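Local coordinates for adenosine deaminase (Burkholderia ambifaria, PDB 4GXW), which binds zinc and probably removes the amino group of adenine or a related purine by hydrolysis, at residues A[30-35]-A[110-115]. Sequence-based numbering, arbitrary orientation.
With ZN (zinc ion), chain C.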
ATOM      1  N   PRO A  30       2.065  16.484  -3.548  1.00 10.05           N
ATOM      2  CA  PRO A  30       1.394  15.581  -4.498  1.00 10.76           C
ATOM      3  C   PRO A  30       1.920  14.167  -4.302  1.00  8.92           C
ATOM      4  O   PRO A  30       3.124  13.993  -4.072  1.00  9.97           O
ATOM      5  CB  PRO A  30       1.791  16.121  -5.874  1.00 13.63           C
ATOM      6  CG  PRO A  30       2.982  17.005  -5.632  1.00 20.02           C
ATOM      7  CD  PRO A  30       2.946  17.466  -4.205  1.00 11.39           C
ATOM      8  N   LYS A  31       1.034  13.177  -4.387  1.00  8.88           N
ATOM      9  CA  LYS A  31       1.390  11.810  -4.053  1.00  8.62           C
ATOM     10  C   LYS A  31       0.847  10.788  -5.023  1.00  8.82           C
ATOM     11  O   LYS A  31      -0.217  10.976  -5.633  1.00  9.83           O
ATOM     12  CB  LYS A  31       0.819  11.440  -2.676  1.00  9.53           C
ATOM     13  CG  LYS A  31       1.266  12.323  -1.512  1.00  9.14           C
ATOM     14  CD  LYS A  31       0.433  12.034  -0.262  1.00  9.04           C
ATOM     15  CE  LYS A  31       0.676  13.049   0.851  1.00 10.12           C
ATOM     16  NZ  LYS A  31       0.102  14.419   0.592  1.00 10.34           N
ATOM     17  N   VAL A  32       1.591   9.701  -5.197  0.69  8.21           N
ATOM     18  CA  VAL A  32       0.986   8.462  -5.660  0.69  8.07           C
ATOM     19  C   VAL A  32       0.943   7.519  -4.466  0.69  8.53           C
ATOM     20  O   VAL A  32       1.724   7.654  -3.516  0.69  9.08           O
ATOM     21  CB  VAL A  32       1.745   7.796  -6.827  0.69  9.61           C
ATOM     22  CG1 VAL A  32       1.906   8.770  -7.983  0.69 13.28           C
ATOM     23  CG2 VAL A  32       3.095   7.278  -6.373  0.69  9.59           C
ATOM     24  N   GLU A  33       0.011   6.577  -4.506  1.00  8.08           N
ATOM     25  CA  GLU A  33      -0.016   5.478  -3.538  1.00  7.89           C
ATOM     26  C   GLU A  33       0.058   4.173  -4.329  1.00  8.45           C
ATOM     27  O   GLU A  33      -0.739   3.953  -5.251  1.00  9.27           O
ATOM     28  CB  GLU A  33      -1.259   5.494  -2.646  1.00 10.34           C
ATOM     29  CG  GLU A  33      -1.265   4.347  -1.632  1.00 10.55           C
ATOM     30  CD  GLU A  33      -2.037   4.657  -0.373  1.00  9.95           C
ATOM     31  OE1 GLU A  33      -3.255   4.957  -0.464  1.00 10.02           O
ATOM     32  OE2 GLU A  33      -1.425   4.601   0.721  1.00 10.02           O
ATOM     33  N   LEU A  34       1.030   3.334  -3.970  1.00  7.71           N
ATOM     34  CA  LEU A  34       1.297   2.090  -4.689  1.00  7.76           C
ATOM     35  C   LEU A  34       1.099   0.851  -3.830  1.00  8.12           C
ATOM     36  O   LEU A  34       1.243  -0.264  -4.320  1.00  9.06           O
ATOM     37  CB  LEU A  34       2.728   2.080  -5.235  1.00  9.90           C
ATOM     38  CG  LEU A  34       3.122   3.188  -6.205  1.00  8.76           C
ATOM     39  CD1 LEU A  34       4.571   3.021  -6.633  1.00 11.05           C
ATOM     40  CD2 LEU A  34       2.194   3.181  -7.414  1.00 10.44           C
ATOM     41  N   HIS A  35       0.786   1.035  -2.549  1.00  7.68           N
ATOM     42  CA  HIS A  35       0.650  -0.087  -1.618  1.00  8.24           C
ATOM     43  C   HIS A  35      -0.489   0.182  -0.652  1.00  8.40           C
ATOM     44  O   HIS A  35      -0.308   0.824   0.390  1.00  8.71           O
ATOM     45  CB  HIS A  35       1.969  -0.336  -0.864  1.00  9.49           C
ATOM     46  CG  HIS A  35       1.990  -1.601  -0.051  1.00  7.93           C
ATOM     47  ND1 HIS A  35       3.160  -2.281   0.219  1.00  8.83           N
ATOM     48  CD2 HIS A  35       1.003  -2.295   0.568  1.00  9.54           C
ATOM     49  CE1 HIS A  35       2.886  -3.350   0.951  1.00  8.61           C
ATOM     50  NE2 HIS A  35       1.579  -3.390   1.170  1.00  9.09           N
ATOM     51  N   VAL A 110      -3.389  12.499  -3.038  1.00  9.49           N
ATOM     52  CA  VAL A 110      -3.030  11.363  -3.865  1.00  9.83           C
ATOM     53  C   VAL A 110      -3.686  11.582  -5.226  1.00 10.41           C
ATOM     54  O   VAL A 110      -4.914  11.714  -5.320  1.00 11.42           O
ATOM     55  CB  VAL A 110      -3.470  10.027  -3.237  1.00  9.10           C
ATOM     56  CG1 VAL A 110      -3.154   8.883  -4.189  1.00  9.74           C
ATOM     57  CG2 VAL A 110      -2.774   9.814  -1.885  1.00 10.03           C
ATOM     58  N   ARG A 111      -2.867  11.638  -6.271  1.00  9.34           N
ATOM     59  CA  ARG A 111      -3.357  11.909  -7.620  1.00  9.12           C
ATOM     60  C   ARG A 111      -3.504  10.635  -8.435  1.00  9.68           C
ATOM     61  O   ARG A 111      -4.179  10.616  -9.464  1.00 10.81           O
ATOM     62  CB  ARG A 111      -2.435  12.899  -8.319  1.00 10.86           C
ATOM     63  CG  ARG A 111      -2.461  14.249  -7.632  1.00 12.19           C
ATOM     64  CD  ARG A 111      -1.462  15.232  -8.201  1.00 12.05           C
ATOM     65  NE  ARG A 111      -1.588  16.536  -7.551  1.00 12.36           N
ATOM     66  CZ  ARG A 111      -0.809  17.581  -7.809  1.00 11.91           C
ATOM     67  NH1 ARG A 111       0.147  17.482  -8.716  1.00 12.99           N
ATOM     68  NH2 ARG A 111      -0.997  18.727  -7.166  1.00 13.14           N
ATOM     69  N   HIS A 112      -2.879   9.566  -7.947  1.00  8.64           N
ATOM     70  CA  HIS A 112      -2.878   8.276  -8.615  1.00  8.46           C
ATOM     71  C   HIS A 112      -2.694   7.208  -7.546  1.00  8.27           C
ATOM     72  O   HIS A 112      -1.715   7.246  -6.796  1.00  8.76           O
ATOM     73  CB  HIS A 112      -1.736   8.219  -9.640  1.00  9.05           C
ATOM     74  CG  HIS A 112      -1.603   6.897 -10.328  1.00  8.71           C
ATOM     75  ND1 HIS A 112      -2.372   6.540 -11.415  1.00 11.19           N
ATOM     76  CD2 HIS A 112      -0.787   5.844 -10.081  1.00  9.02           C
ATOM     77  CE1 HIS A 112      -2.042   5.319 -11.802  1.00 10.66           C
ATOM     78  NE2 HIS A 112      -1.088   4.873 -11.003  1.00  9.71           N
ATOM     79  N   ALA A 113      -3.633   6.266  -7.476  1.00  8.39           N
ATOM     80  CA  ALA A 113      -3.599   5.195  -6.477  1.00  8.58           C
ATOM     81  C   ALA A 113      -3.705   3.832  -7.148  1.00  9.26           C
ATOM     82  O   ALA A 113      -4.610   3.599  -7.951  1.00  9.68           O
ATOM     83  CB  ALA A 113      -4.737   5.357  -5.465  1.00  8.99           C
ATOM     84  N   GLU A 114      -2.794   2.924  -6.809  1.00  8.07           N
ATOM     85  CA  GLU A 114      -2.886   1.542  -7.267  1.00  9.24           C
ATOM     86  C   GLU A 114      -3.116   0.704  -6.026  1.00  9.81           C
ATOM     87  O   GLU A 114      -2.327   0.777  -5.075  1.00 10.40           O
ATOM     88  CB  GLU A 114      -1.603   1.138  -8.000  1.00  9.92           C
ATOM     89  CG  GLU A 114      -1.240   2.144  -9.087  1.00 10.26           C
ATOM     90  CD  GLU A 114      -0.042   1.761  -9.927  1.00 10.09           C
ATOM     91  OE1 GLU A 114       0.499   0.646  -9.766  1.00 10.53           O
ATOM     92  OE2 GLU A 114       0.364   2.593 -10.767  1.00 10.31           O
ATOM     93  N   PHE A 115      -4.207  -0.060  -6.017  1.00  8.84           N
ATOM     94  CA  PHE A 115      -4.640  -0.746  -4.801  1.00  9.29           C
ATOM     95  C   PHE A 115      -4.920  -2.228  -5.009  1.00  8.24           C
ATOM     96  O   PHE A 115      -5.282  -2.657  -6.112  1.00  9.33           O
ATOM     97  CB  PHE A 115      -5.827  -0.016  -4.146  1.00  9.23           C
ATOM     98  CG  PHE A 115      -7.073   0.045  -4.997  1.00  8.98           C
ATOM     99  CD1 PHE A 115      -7.259   1.059  -5.926  1.00  9.99           C
ATOM    100  CD2 PHE A 115      -8.071  -0.904  -4.850  1.00  8.56           C
ATOM    101  CE1 PHE A 115      -8.432   1.120  -6.697  1.00  9.31           C
ATOM    102  CE2 PHE A 115      -9.231  -0.843  -5.610  1.00  9.62           C
ATOM    103  CZ  PHE A 115      -9.404   0.162  -6.542  1.00  9.88           C
TER
HETATM  104 ZN    ZN C 401       0.402  -4.946   2.104  0.72 10.58          ZN
HETATM  105  O   HOH W   1      -1.578  -1.344  -3.646  1.00  8.86           O
HETATM  106  O   HOH W   2       1.318  -5.508   3.754  1.00 13.73           O
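Leu34 carries CG opposite its carbonyl carbon (chi1 -59°), and Glu114 makes the same choice (chi1 -51°), which runs the two side chains alongside each other in the same direction, with methyl CD2 of Leu34 3.7 Å from the carboxylate carbon CD of Glu114. Segments 30-35 and 110-115 pair as neighbouring parallel strands of the TIM-barrel fold of metallo-dependent hydrolases, and the mostly helical chain between them makes the crossover. The pairing illustrates how one barrel strand is held to the next. Its backbone ladder consists of three hydrogen bonds: Arg111 N donates to Lys31 O, and Glu33 N to His112 O over 2.9 Å. In the third, Glu114 N donates to Glu33 O over 2.8 Å, almost straight at 171°. On the face that bears Val32 and His112, CG1 of Val32 approaches the imidazole obliquely and lies 4.0 Å from His112 CB. The ring itself is fixed by Glu114: NE2 of His112 donates to OE2 of Glu114 over 2.7 Å, the acceptor lying in the ring plane and using its anti lone pair. Arg238 forms a salt bridge with the other oxygen, OE1, so both ends of this buried carboxylate are engaged, which would probably favour its ionised form. Trp349 and Trp353 of helix 343-371 pack against Val32 from outside the pair. At the entry of the strands, the extended Arg111 side chain brings its guanidinium under Pro30, whose CB sits over the centre of one face, 3.5 Å above the plane, while NH1 reaches Glu356 in a salt bridge. Further along segment 30-35, His35 reaches the metal site it shares with His37, His216 and Asp301, where His35 NE2 binds the zinc ion at 2.2 Å.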